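Local coordinates for protein L-cysteine S-thiosulfotransferase subunit SoxA (Paracoccus denitrificans, PDB 2C1D) that forms, with its partner SoxX, a heme enzyme that joins thiosulfate to a cysteine of the carrier protein SoxY in bacterial sulfur oxidation, at residues A[30-35]-A[249-254]; A[62-67]-A[134-139]; A[167-172]-A[242-247]. All coordinates share one frame; numbering follows the deposited sequence.

Contact 1: residues A[30-35]-A[249-254]; sequences DTFDTI and ASRGNG
Phe32 and Ile35 carry the contact between the loop 30-35 and the C-terminal end of helix 239-251, where they meet Arg251, Gly252 and Asn253. Followed along the loop, the arrangement begins with Thr31, whose CG2 sits over the centre of the neighbouring Phe32 ring, 3.9 Å above its plane, and whose side chain also leans on Glu185. Phe32 then points its far rim at Arg251: Phe32 CE2 lies 3.6 Å from Arg251 NH2, with CZ only slightly farther from the same nitrogen. The ring and guanidinium planes are 79° apart, and the approach is oblique to both groups. Arg251 reaches the ring through a bend at its third torsion (chi3 72°). Its charge is answered beyond the two segments by Glu185, which forms a salt bridge with NH2; separately, NH1 makes a hydrogen bond with Tyr170 OH.

Ile35, at the start of strand 35-36, packs its methyls on the backbone of the turn that ends the helix. With CG1 placed between the backbone N and the carbonyl carbon (chi1 54°), it sets CD1 against carbonyl oxygen and glycine carbon alike. Ile35 CD1 is 3.4 Å from Asn253 O and 4.0 Å from Gly252 CA, while Ile35 CG2 lies 3.7 Å from Arg251 O. The backbone of Ile35 pairs with Thr22, tying this end of the helix to strand 16-22. The helix end belongs to the second cytochrome c domain of SoxA, and the N-terminal loop 30-35 packs onto it, with the Arg251 side chain about 6 Å from that of His184, an axial ligand of heme 2.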
ATOM      1  N   ASP A  30       5.580   7.038  19.750  1.00 41.19           N
ATOM      2  CA  ASP A  30       5.299   5.747  20.412  1.00 42.66           C
ATOM      3  C   ASP A  30       5.137   4.547  19.431  1.00 41.85           C
ATOM      4  O   ASP A  30       5.036   3.380  19.858  1.00 42.63           O
ATOM      5  CB  ASP A  30       4.062   5.867  21.330  1.00 43.66           C
ATOM      6  CG  ASP A  30       4.011   4.762  22.422  1.00 48.09           C
ATOM      7  OD1 ASP A  30       5.072   4.162  22.758  1.00 51.89           O
ATOM      8  OD2 ASP A  30       2.938   4.413  22.992  1.00 53.69           O
ATOM      9  N   THR A  31       5.156   4.823  18.129  1.00 40.42           N
ATOM     10  CA  THR A  31       4.869   3.826  17.083  1.00 38.68           C
ATOM     11  C   THR A  31       6.126   3.261  16.446  1.00 37.74           C
ATOM     12  O   THR A  31       6.273   2.049  16.291  1.00 38.14           O
ATOM     13  CB  THR A  31       3.994   4.498  16.016  1.00 39.08           C
ATOM     14  OG1 THR A  31       2.747   4.890  16.613  1.00 39.84           O
ATOM     15  CG2 THR A  31       3.617   3.547  14.890  1.00 38.17           C
ATOM     16  N   PHE A  32       7.037   4.150  16.075  1.00 36.76           N
ATOM     17  CA  PHE A  32       8.296   3.793  15.440  1.00 35.82           C
ATOM     18  C   PHE A  32       9.435   4.423  16.218  1.00 35.64           C
ATOM     19  O   PHE A  32       9.306   5.536  16.730  1.00 35.05           O
ATOM     20  CB  PHE A  32       8.358   4.379  14.011  1.00 35.54           C
ATOM     21  CG  PHE A  32       7.330   3.828  13.053  1.00 34.69           C
ATOM     22  CD1 PHE A  32       7.156   2.454  12.901  1.00 33.98           C
ATOM     23  CD2 PHE A  32       6.592   4.696  12.240  1.00 33.40           C
ATOM     24  CE1 PHE A  32       6.230   1.944  11.969  1.00 34.19           C
ATOM     25  CE2 PHE A  32       5.668   4.193  11.302  1.00 34.28           C
ATOM     26  CZ  PHE A  32       5.489   2.817  11.179  1.00 34.37           C
ATOM     27  N   ASP A  33      10.561   3.732  16.275  1.00 35.71           N
ATOM     28  CA  ASP A  33      11.792   4.314  16.791  1.00 36.07           C
ATOM     29  C   ASP A  33      12.337   5.238  15.704  1.00 35.10           C
ATOM     30  O   ASP A  33      12.905   6.300  15.973  1.00 34.23           O
ATOM     31  CB  ASP A  33      12.815   3.207  17.096  1.00 37.02           C
ATOM     32  CG  ASP A  33      12.468   2.406  18.359  1.00 40.07           C
ATOM     33  OD1 ASP A  33      13.077   1.327  18.559  1.00 44.71           O
ATOM     34  OD2 ASP A  33      11.593   2.762  19.187  1.00 43.53           O
ATOM     35  N   THR A  34      12.122   4.816  14.462  1.00 33.39           N
ATOM     36  CA  THR A  34      12.700   5.461  13.299  1.00 32.59           C
ATOM     37  C   THR A  34      11.770   5.339  12.078  1.00 30.83           C
ATOM     38  O   THR A  34      11.185   4.278  11.853  1.00 29.80           O
ATOM     39  CB  THR A  34      14.022   4.778  12.987  1.00 33.06           C
ATOM     40  OG1 THR A  34      14.874   4.811  14.151  1.00 33.85           O
ATOM     41  CG2 THR A  34      14.789   5.535  11.926  1.00 33.00           C
ATOM     42  N   ILE A  35      11.635   6.426  11.319  1.00 28.21           N
ATOM     43  CA  ILE A  35      10.983   6.353  10.010  1.00 27.49           C
ATOM     44  C   ILE A  35      12.010   6.239   8.904  1.00 27.25           C
ATOM     45  O   ILE A  35      13.120   6.766   9.032  1.00 26.03           O
ATOM     46  CB  ILE A  35      10.035   7.532   9.764  1.00 27.29           C
ATOM     47  CG1 ILE A  35      10.735   8.880   9.968  1.00 26.67           C
ATOM     48  CG2 ILE A  35       8.788   7.379  10.644  1.00 27.27           C
ATOM     49  CD1 ILE A  35       9.926  10.047   9.447  1.00 28.01           C
ATOM     50  N   ALA A 249       1.414  11.410   3.983  1.00 23.98           N
ATOM     51  CA  ALA A 249       2.525  12.331   3.801  1.00 24.46           C
ATOM     52  C   ALA A 249       3.200  12.730   5.127  1.00 24.57           C
ATOM     53  O   ALA A 249       4.422  12.769   5.226  1.00 24.55           O
ATOM     54  CB  ALA A 249       2.070  13.588   3.055  1.00 24.15           C
ATOM     55  N   SER A 250       2.381  13.054   6.118  1.00 25.02           N
ATOM     56  CA  SER A 250       2.852  13.541   7.410  1.00 24.94           C
ATOM     57  C   SER A 250       3.557  12.446   8.189  1.00 25.02           C
ATOM     58  O   SER A 250       4.397  12.754   9.024  1.00 25.96           O
ATOM     59  CB  SER A 250       1.704  14.153   8.224  1.00 25.03           C
ATOM     60  OG  SER A 250       0.845  13.164   8.774  1.00 24.19           O
ATOM     61  N   ARG A 251       3.246  11.165   7.929  1.00 24.98           N
ATOM     62  CA  ARG A 251       3.972  10.070   8.563  1.00 24.98           C
ATOM     63  C   ARG A 251       5.456  10.046   8.170  1.00 24.83           C
ATOM     64  O   ARG A 251       6.274   9.455   8.869  1.00 24.64           O
ATOM     65  CB  ARG A 251       3.337   8.706   8.279  1.00 25.09           C
ATOM     66  CG  ARG A 251       1.938   8.524   8.888  1.00 25.48           C
ATOM     67  CD  ARG A 251       1.242   7.269   8.379  1.00 24.42           C
ATOM     68  NE  ARG A 251       1.846   6.073   8.925  1.00 24.77           N
ATOM     69  CZ  ARG A 251       1.542   5.557  10.112  1.00 26.59           C
ATOM     70  NH1 ARG A 251       0.598   6.105  10.876  1.00 25.70           N
ATOM     71  NH2 ARG A 251       2.148   4.450  10.507  1.00 25.76           N
ATOM     72  N   GLY A 252       5.806  10.701   7.071  1.00 24.39           N
ATOM     73  CA  GLY A 252       7.201  10.821   6.681  1.00 24.40           C
ATOM     74  C   GLY A 252       7.792  12.198   6.863  1.00 24.81           C
ATOM     75  O   GLY A 252       8.828  12.493   6.275  1.00 25.83           O
ATOM     76  N   ASN A 253       7.161  13.053   7.666  1.00 25.16           N
ATOM     77  CA  ASN A 253       7.728  14.369   7.997  1.00 25.57           C
ATOM     78  C   ASN A 253       9.145  14.213   8.530  1.00 26.10           C
ATOM     79  O   ASN A 253       9.381  13.428   9.474  1.00 25.36           O
ATOM     80  CB  ASN A 253       6.867  15.077   9.048  1.00 25.78           C
ATOM     81  CG  ASN A 253       5.734  15.860   8.445  1.00 27.05           C
ATOM     82  OD1 ASN A 253       5.695  16.068   7.231  1.00 26.71           O
ATOM     83  ND2 ASN A 253       4.819  16.341   9.296  1.00 25.59           N
ATOM     84  N   GLY A 254      10.091  14.917   7.906  1.00 26.54           N
ATOM     85  CA  GLY A 254      11.498  14.835   8.275  1.00 26.71           C
ATOM     86  C   GLY A 254      12.331  14.108   7.240  1.00 27.06           C
ATOM     87  O   GLY A 254      13.502  14.435   7.035  1.00 26.57           O
TER

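Contact 2: residues A[62-67]-A[134-139]; sequences VDRGLD and MKDMLS
Gly65 and Asp136 meet where segment 62-67 of helix 59-70 crosses segment 134-139 of helix 132-143 at -100°, the axes of these segments 7.4 Å apart. The two helices pair as the N- and C-terminal helices of the cytochrome c fold do, here in the first heme domain. This is the tight part: Gly65 CA lies 3.6 Å from Asp136 CB, and any CB on Gly65 would run into the carbonyl oxygen of Asp136, so glycine is what lets the backbones come so close. To one side Val62 CG2 packs 4.0 Å from Ser139 CB. Ser139 turns its hydroxyl back to its own helix, donating to Lys135 O. On another side, Met137 folds back through bends at chi2 and chi3, so that its CE reaches 4.0 Å from Gly65 O while the side chain also touches heme 1.

Toward the solvent side, at the partly exposed Arg64, contact is by polar tips. In a salt bridge with the buried Asp136, Arg64 NH1 donates to the syn lone pair of Asp136 OD1 at 3.2 Å, the oxygen lying 19° out of the guanidinium plane. The bond to OD2 is less certain because that oxygen is crowded in the model. Lys68 forms a salt bridge with OD2. Two cations thus converge on one buried carboxylate, which would favour its ionised form and fasten the two helices together by charge.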
ATOM      1  N   VAL A  62      10.255  13.092 -16.028  1.00 29.10           N
ATOM      2  CA  VAL A  62      10.558  14.478 -15.621  1.00 29.06           C
ATOM      3  C   VAL A  62      10.829  15.338 -16.860  1.00 30.35           C
ATOM      4  O   VAL A  62      10.268  16.416 -16.972  1.00 30.54           O
ATOM      5  CB  VAL A  62      11.740  14.538 -14.708  1.00 28.56           C
ATOM      6  CG1 VAL A  62      12.205  15.991 -14.462  1.00 27.86           C
ATOM      7  CG2 VAL A  62      11.427  13.811 -13.396  1.00 27.14           C
ATOM      8  N   ASP A  63      11.667  14.864 -17.790  1.00 31.25           N
ATOM      9  CA  ASP A  63      11.996  15.651 -19.000  1.00 32.42           C
ATOM     10  C   ASP A  63      10.779  15.880 -19.915  1.00 31.58           C
ATOM     11  O   ASP A  63      10.586  16.953 -20.476  1.00 31.87           O
ATOM     12  CB  ASP A  63      13.189  15.045 -19.791  1.00 32.97           C
ATOM     13  CG  ASP A  63      13.772  16.031 -20.836  1.00 37.76           C
ATOM     14  OD1 ASP A  63      14.293  17.109 -20.439  1.00 43.54           O
ATOM     15  OD2 ASP A  63      13.746  15.829 -22.083  1.00 43.56           O
ATOM     16  N   ARG A  64       9.942  14.877 -20.052  1.00 30.67           N
ATOM     17  CA  ARG A  64       8.733  15.008 -20.812  1.00 30.92           C
ATOM     18  C   ARG A  64       7.756  15.982 -20.126  1.00 30.67           C
ATOM     19  O   ARG A  64       7.026  16.720 -20.799  1.00 29.44           O
ATOM     20  CB  ARG A  64       8.101  13.647 -20.927  1.00 31.10           C
ATOM     21  CG  ARG A  64       7.010  13.550 -21.906  1.00 34.08           C
ATOM     22  CD  ARG A  64       5.967  12.598 -21.437  1.00 38.08           C
ATOM     23  NE  ARG A  64       6.041  11.349 -22.114  1.00 37.84           N
ATOM     24  CZ  ARG A  64       5.519  10.205 -21.702  1.00 37.08           C
ATOM     25  NH1 ARG A  64       4.853  10.058 -20.552  1.00 36.66           N
ATOM     26  NH2 ARG A  64       5.679   9.173 -22.493  1.00 35.47           N
ATOM     27  N   GLY A  65       7.740  15.960 -18.791  1.00 29.26           N
ATOM     28  CA  GLY A  65       6.994  16.944 -18.020  1.00 29.86           C
ATOM     29  C   GLY A  65       7.463  18.355 -18.360  1.00 29.43           C
ATOM     30  O   GLY A  65       6.666  19.270 -18.460  1.00 29.72           O
ATOM     31  N   LEU A  66       8.768  18.518 -18.534  1.00 29.85           N
ATOM     32  CA  LEU A  66       9.342  19.826 -18.815  1.00 30.31           C
ATOM     33  C   LEU A  66       8.925  20.292 -20.212  1.00 30.75           C
ATOM     34  O   LEU A  66       8.662  21.478 -20.417  1.00 30.72           O
ATOM     35  CB  LEU A  66      10.868  19.797 -18.654  1.00 30.58           C
ATOM     36  CG  LEU A  66      11.655  21.064 -19.036  1.00 31.45           C
ATOM     37  CD1 LEU A  66      11.241  22.254 -18.174  1.00 32.24           C
ATOM     38  CD2 LEU A  66      13.144  20.813 -18.903  1.00 33.21           C
ATOM     39  N   ASP A  67       8.829  19.360 -21.164  1.00 31.28           N
ATOM     40  CA  ASP A  67       8.303  19.676 -22.494  1.00 31.09           C
ATOM     41  C   ASP A  67       6.868  20.142 -22.410  1.00 30.22           C
ATOM     42  O   ASP A  67       6.502  21.130 -23.033  1.00 30.00           O
ATOM     43  CB  ASP A  67       8.450  18.489 -23.462  1.00 32.07           C
ATOM     44  CG  ASP A  67       9.912  18.170 -23.773  1.00 33.16           C
ATOM     45  OD1 ASP A  67      10.785  19.043 -23.580  1.00 36.57           O
ATOM     46  OD2 ASP A  67      10.301  17.067 -24.185  1.00 37.62           O
ATOM     47  N   MET A 134      -0.596  14.410 -16.353  1.00 27.43           N
ATOM     48  CA  MET A 134      -0.582  14.622 -14.906  1.00 27.28           C
ATOM     49  C   MET A 134       0.618  14.011 -14.188  1.00 26.86           C
ATOM     50  O   MET A 134       1.280  14.705 -13.396  1.00 27.30           O
ATOM     51  CB  MET A 134      -1.870  14.137 -14.271  1.00 26.41           C
ATOM     52  CG  MET A 134      -2.065  14.598 -12.831  1.00 27.71           C
ATOM     53  SD  MET A 134      -2.114  16.355 -12.538  1.00 25.95           S
ATOM     54  CE  MET A 134      -3.870  16.687 -12.901  1.00 26.31           C
ATOM     55  N   LYS A 135       0.930  12.754 -14.475  1.00 26.43           N
ATOM     56  CA  LYS A 135       2.066  12.084 -13.816  1.00 26.30           C
ATOM     57  C   LYS A 135       3.402  12.746 -14.193  1.00 25.74           C
ATOM     58  O   LYS A 135       4.260  12.963 -13.344  1.00 25.62           O
ATOM     59  CB  LYS A 135       2.072  10.591 -14.147  1.00 26.62           C
ATOM     60  CG  LYS A 135       0.792   9.909 -13.693  1.00 26.61           C
ATOM     61  CD  LYS A 135       0.838   8.375 -13.771  1.00 28.17           C
ATOM     62  CE  LYS A 135       1.183   7.826 -15.156  1.00 28.60           C
ATOM     63  NZ  LYS A 135       0.914   6.329 -15.174  1.00 26.07           N
ATOM     64  N   ASP A 136       3.562  13.126 -15.457  1.00 25.23           N
ATOM     65  CA  ASP A 136       4.771  13.825 -15.858  1.00 25.59           C
ATOM     66  C   ASP A 136       4.865  15.187 -15.169  1.00 25.56           C
ATOM     67  O   ASP A 136       5.953  15.604 -14.766  1.00 25.18           O
ATOM     68  CB  ASP A 136       4.856  14.084 -17.365  1.00 26.09           C
ATOM     69  CG  ASP A 136       4.798  12.818 -18.221  1.00 28.80           C
ATOM     70  OD1 ASP A 136       5.000  11.663 -17.749  1.00 29.51           O
ATOM     71  OD2 ASP A 136       4.468  12.928 -19.424  1.00 30.94           O
ATOM     72  N   MET A 137       3.749  15.911 -15.099  1.00 25.49           N
ATOM     73  CA  MET A 137       3.780  17.241 -14.501  1.00 25.89           C
ATOM     74  C   MET A 137       4.098  17.153 -13.005  1.00 25.70           C
ATOM     75  O   MET A 137       4.914  17.914 -12.505  1.00 25.39           O
ATOM     76  CB  MET A 137       2.480  18.003 -14.734  1.00 25.85           C
ATOM     77  CG  MET A 137       2.634  19.520 -14.511  1.00 27.11           C
ATOM     78  SD  MET A 137       3.881  20.290 -15.547  1.00 27.95           S
ATOM     79  CE  MET A 137       3.023  20.175 -17.156  1.00 31.56           C
ATOM     80  N   LEU A 138       3.475  16.204 -12.302  1.00 25.63           N
ATOM     81  CA  LEU A 138       3.783  16.004 -10.874  1.00 25.39           C
ATOM     82  C   LEU A 138       5.233  15.622 -10.676  1.00 24.82           C
ATOM     83  O   LEU A 138       5.844  16.006  -9.688  1.00 25.47           O
ATOM     84  CB  LEU A 138       2.945  14.901 -10.258  1.00 25.51           C
ATOM     85  CG  LEU A 138       1.430  15.032 -10.164  1.00 27.92           C
ATOM     86  CD1 LEU A 138       0.879  14.266  -8.980  1.00 28.60           C
ATOM     87  CD2 LEU A 138       0.942  16.450 -10.159  1.00 26.14           C
ATOM     88  N   SER A 139       5.772  14.850 -11.606  1.00 24.12           N
ATOM     89  CA  SER A 139       7.182  14.440 -11.557  1.00 24.13           C
ATOM     90  C   SER A 139       8.086  15.660 -11.613  1.00 23.52           C
ATOM     91  O   SER A 139       8.962  15.838 -10.757  1.00 22.81           O
ATOM     92  CB  SER A 139       7.489  13.464 -12.715  1.00 24.02           C
ATOM     93  OG  SER A 139       6.806  12.224 -12.514  1.00 25.58           O
TER

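Contact 3: residues A[167-172]-A[242-247]; sequences EIYYTR and KALELY
Three tyrosine rings, Tyr169, Tyr170 and Tyr247, form the aromatic side of this helix contact. Tyr247 brings its CE2 to 3.6 Å from Tyr169 CB, and Tyr169 CD1 lies at the Tyr247 edge, in plane. The centroids of these two rings are 5.5 Å apart and their planes at 58°, an oblique pair. Trp162 adds an edge-to-face partner to Tyr247. Tyr170 is approached from two directions: Tyr169 CD2 lies over one face, 3.8 Å above the plane and offset toward the rim, and Tyr247 OH sits in plane at the edge, 3.5 Å from Tyr170 CE1. Both hydroxyls meet Arg251 NH1, that of Tyr247 through a weak hydrogen bond, and Tyr170 OH is also hydrogen-bonded to Glu185.

Leu244, its CG anti to the backbone N (chi1 -176°), extends CD1 to the edge of the Tyr169 ring, 4.2 Å from Tyr169 CD1. The same methyl is 3.9 Å from Ile168 CG2, so CD1 touches both Ile168 and Tyr169, with CD2 also near Ile168 CG2. An alanine at Tyr247 would remove the ring that packs on Tyr169 and meets Trp162 edge-to-face, and would probably leave a gap against Tyr169 CB, with Arg251 NH1 losing its weaker partner.

Tyr169 also rests on Cys180 and His184, and Leu244 lies about 4 Å from a heme c. Packing of helix 159-170 against helix 239-251 beside the heme-attachment helix 180-184 is the pairing of N- and C-terminal helices characteristic of the cytochrome c fold, here in the second heme domain.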
ATOM      1  N   GLU A 167      -8.191   7.965  10.320  1.00 28.80           N
ATOM      2  CA  GLU A 167      -9.216   6.930  10.477  1.00 29.33           C
ATOM      3  C   GLU A 167      -9.143   5.877   9.343  1.00 28.40           C
ATOM      4  O   GLU A 167      -9.216   4.678   9.601  1.00 28.72           O
ATOM      5  CB  GLU A 167     -10.614   7.578  10.566  1.00 30.25           C
ATOM      6  CG  GLU A 167     -11.691   6.670  11.145  1.00 34.28           C
ATOM      7  CD  GLU A 167     -13.107   7.092  10.789  1.00 40.63           C
ATOM      8  OE1 GLU A 167     -13.332   8.261  10.369  1.00 44.70           O
ATOM      9  OE2 GLU A 167     -14.013   6.232  10.927  1.00 46.99           O
ATOM     10  N   ILE A 168      -8.996   6.341   8.105  1.00 27.77           N
ATOM     11  CA  ILE A 168      -8.869   5.464   6.935  1.00 27.29           C
ATOM     12  C   ILE A 168      -7.651   4.563   7.118  1.00 27.44           C
ATOM     13  O   ILE A 168      -7.754   3.361   6.923  1.00 27.75           O
ATOM     14  CB  ILE A 168      -8.772   6.318   5.612  1.00 27.24           C
ATOM     15  CG1 ILE A 168     -10.071   7.094   5.416  1.00 28.72           C
ATOM     16  CG2 ILE A 168      -8.429   5.455   4.366  1.00 26.66           C
ATOM     17  CD1 ILE A 168     -10.043   8.119   4.300  1.00 32.39           C
ATOM     18  N   TYR A 169      -6.519   5.146   7.550  1.00 27.42           N
ATOM     19  CA  TYR A 169      -5.242   4.434   7.685  1.00 26.85           C
ATOM     20  C   TYR A 169      -5.344   3.203   8.579  1.00 26.88           C
ATOM     21  O   TYR A 169      -4.720   2.172   8.297  1.00 25.84           O
ATOM     22  CB  TYR A 169      -4.124   5.358   8.238  1.00 27.20           C
ATOM     23  CG  TYR A 169      -2.736   4.819   7.942  1.00 25.78           C
ATOM     24  CD1 TYR A 169      -2.151   5.045   6.720  1.00 24.26           C
ATOM     25  CD2 TYR A 169      -2.037   4.050   8.872  1.00 24.83           C
ATOM     26  CE1 TYR A 169      -0.913   4.537   6.402  1.00 24.88           C
ATOM     27  CE2 TYR A 169      -0.771   3.520   8.563  1.00 24.61           C
ATOM     28  CZ  TYR A 169      -0.223   3.762   7.306  1.00 25.20           C
ATOM     29  OH  TYR A 169       1.017   3.268   6.954  1.00 25.16           O
ATOM     30  N   TYR A 170      -6.157   3.320   9.628  1.00 26.25           N
ATOM     31  CA  TYR A 170      -6.339   2.261  10.616  1.00 26.81           C
ATOM     32  C   TYR A 170      -7.630   1.445  10.436  1.00 26.88           C
ATOM     33  O   TYR A 170      -7.893   0.555  11.216  1.00 27.23           O
ATOM     34  CB  TYR A 170      -6.296   2.885  12.016  1.00 27.53           C
ATOM     35  CG  TYR A 170      -4.902   3.345  12.355  1.00 27.51           C
ATOM     36  CD1 TYR A 170      -4.496   4.643  12.108  1.00 28.76           C
ATOM     37  CD2 TYR A 170      -3.982   2.455  12.877  1.00 28.67           C
ATOM     38  CE1 TYR A 170      -3.192   5.056  12.404  1.00 29.75           C
ATOM     39  CE2 TYR A 170      -2.688   2.842  13.156  1.00 28.68           C
ATOM     40  CZ  TYR A 170      -2.297   4.141  12.919  1.00 28.73           C
ATOM     41  OH  TYR A 170      -1.012   4.504  13.219  1.00 30.23           O
ATOM     42  N   THR A 171      -8.415   1.730   9.405  1.00 27.65           N
ATOM     43  CA  THR A 171      -9.646   0.956   9.143  1.00 27.75           C
ATOM     44  C   THR A 171      -9.315  -0.320   8.419  1.00 27.39           C
ATOM     45  O   THR A 171      -8.565  -0.315   7.442  1.00 27.00           O
ATOM     46  CB  THR A 171     -10.650   1.791   8.343  1.00 28.50           C
ATOM     47  OG1 THR A 171     -11.112   2.861   9.156  1.00 28.53           O
ATOM     48  CG2 THR A 171     -11.956   0.992   8.035  1.00 29.78           C
ATOM     49  N   ARG A 172      -9.874  -1.429   8.890  1.00 26.79           N
ATOM     50  CA  ARG A 172      -9.497  -2.721   8.351  1.00 27.16           C
ATOM     51  C   ARG A 172     -10.509  -3.069   7.292  1.00 27.13           C
ATOM     52  O   ARG A 172     -11.609  -3.521   7.604  1.00 28.46           O
ATOM     53  CB  ARG A 172      -9.449  -3.770   9.449  1.00 27.79           C
ATOM     54  CG  ARG A 172      -8.349  -3.485  10.464  1.00 28.55           C
ATOM     55  CD  ARG A 172      -8.270  -4.466  11.577  1.00 30.02           C
ATOM     56  NE  ARG A 172      -7.808  -5.750  11.071  1.00 31.69           N
ATOM     57  CZ  ARG A 172      -7.273  -6.696  11.794  1.00 31.82           C
ATOM     58  NH1 ARG A 172      -7.087  -6.536  13.112  1.00 32.24           N
ATOM     59  NH2 ARG A 172      -6.897  -7.819  11.194  1.00 31.45           N
ATOM     60  N   LYS A 242      -7.682  12.206  -0.701  1.00 24.76           N
ATOM     61  CA  LYS A 242      -6.946  13.460  -0.485  1.00 25.41           C
ATOM     62  C   LYS A 242      -6.597  13.570   0.984  1.00 25.16           C
ATOM     63  O   LYS A 242      -5.459  13.898   1.349  1.00 25.45           O
ATOM     64  CB  LYS A 242      -7.781  14.678  -0.865  1.00 25.68           C
ATOM     65  CG  LYS A 242      -8.023  14.886  -2.322  1.00 27.84           C
ATOM     66  CD  LYS A 242      -8.558  16.279  -2.534  1.00 30.04           C
ATOM     67  CE  LYS A 242      -9.320  16.421  -3.832  1.00 32.56           C
ATOM     68  NZ  LYS A 242      -9.803  17.884  -3.885  1.00 34.99           N
ATOM     69  N   ALA A 243      -7.561  13.254   1.842  1.00 24.96           N
ATOM     70  CA  ALA A 243      -7.306  13.192   3.278  1.00 25.41           C
ATOM     71  C   ALA A 243      -6.264  12.139   3.662  1.00 24.57           C
ATOM     72  O   ALA A 243      -5.389  12.394   4.479  1.00 25.96           O
ATOM     73  CB  ALA A 243      -8.604  12.967   4.061  1.00 25.86           C
ATOM     74  N   LEU A 244      -6.330  10.970   3.047  1.00 23.49           N
ATOM     75  CA  LEU A 244      -5.354   9.921   3.268  1.00 22.92           C
ATOM     76  C   LEU A 244      -3.967  10.387   2.819  1.00 22.98           C
ATOM     77  O   LEU A 244      -3.001  10.124   3.494  1.00 21.87           O
ATOM     78  CB  LEU A 244      -5.756   8.653   2.482  1.00 22.70           C
ATOM     79  CG  LEU A 244      -4.911   7.406   2.651  1.00 20.93           C
ATOM     80  CD1 LEU A 244      -4.807   6.987   4.125  1.00 22.29           C
ATOM     81  CD2 LEU A 244      -5.484   6.253   1.792  1.00 21.03           C
ATOM     82  N   GLU A 245      -3.877  11.058   1.671  1.00 22.85           N
ATOM     83  CA  GLU A 245      -2.581  11.548   1.190  1.00 23.58           C
ATOM     84  C   GLU A 245      -1.962  12.558   2.165  1.00 23.84           C
ATOM     85  O   GLU A 245      -0.740  12.570   2.374  1.00 24.20           O
ATOM     86  CB  GLU A 245      -2.656  12.142  -0.246  1.00 23.35           C
ATOM     87  CG  GLU A 245      -1.277  12.503  -0.787  1.00 23.14           C
ATOM     88  CD  GLU A 245      -1.231  12.880  -2.261  1.00 25.56           C
ATOM     89  OE1 GLU A 245      -0.410  13.761  -2.628  1.00 27.18           O
ATOM     90  OE2 GLU A 245      -1.975  12.297  -3.058  1.00 24.43           O
ATOM     91  N   LEU A 246      -2.795  13.393   2.769  1.00 24.13           N
ATOM     92  CA  LEU A 246      -2.347  14.346   3.798  1.00 24.38           C
ATOM     93  C   LEU A 246      -1.808  13.617   5.013  1.00 23.92           C
ATOM     94  O   LEU A 246      -0.720  13.928   5.512  1.00 22.95           O
ATOM     95  CB  LEU A 246      -3.503  15.267   4.233  1.00 24.97           C
ATOM     96  CG  LEU A 246      -3.295  16.213   5.430  1.00 26.31           C
ATOM     97  CD1 LEU A 246      -2.247  17.312   5.141  1.00 27.29           C
ATOM     98  CD2 LEU A 246      -4.617  16.841   5.833  1.00 26.50           C
ATOM     99  N   TYR A 247      -2.565  12.630   5.466  1.00 23.42           N
ATOM    100  CA  TYR A 247      -2.186  11.883   6.638  1.00 24.19           C
ATOM    101  C   TYR A 247      -0.895  11.068   6.388  1.00 24.06           C
ATOM    102  O   TYR A 247       0.030  11.106   7.195  1.00 24.48           O
ATOM    103  CB  TYR A 247      -3.327  10.992   7.122  1.00 24.15           C
ATOM    104  CG  TYR A 247      -2.901  10.195   8.295  1.00 24.56           C
ATOM    105  CD1 TYR A 247      -2.756  10.796   9.543  1.00 26.38           C
ATOM    106  CD2 TYR A 247      -2.583   8.853   8.165  1.00 25.43           C
ATOM    107  CE1 TYR A 247      -2.322  10.061  10.646  1.00 24.71           C
ATOM    108  CE2 TYR A 247      -2.131   8.127   9.246  1.00 24.87           C
ATOM    109  CZ  TYR A 247      -2.005   8.739  10.485  1.00 26.25           C
ATOM    110  OH  TYR A 247      -1.540   7.999  11.555  1.00 27.12           O
TER

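Contacts 1 and 3 share helix 239-251 and touch directly, their centres 15 Å apart: besides its polar link to Tyr170, Arg251 packs its CZ 3.4 Å from Tyr169 CE2. Both belong to the surroundings of heme 2, whose iron is bound by His184 and by Cys225, the residue that carries the persulfide intermediate. Contact 2 is separate, its centre 29 Å from that of contact 1 and 27 Å from that of contact 3. It joins the corresponding helices of the first cytochrome c domain, where the Met137 side chain lies about 4 Å from that of Cys80, which is covalently attached to heme 1.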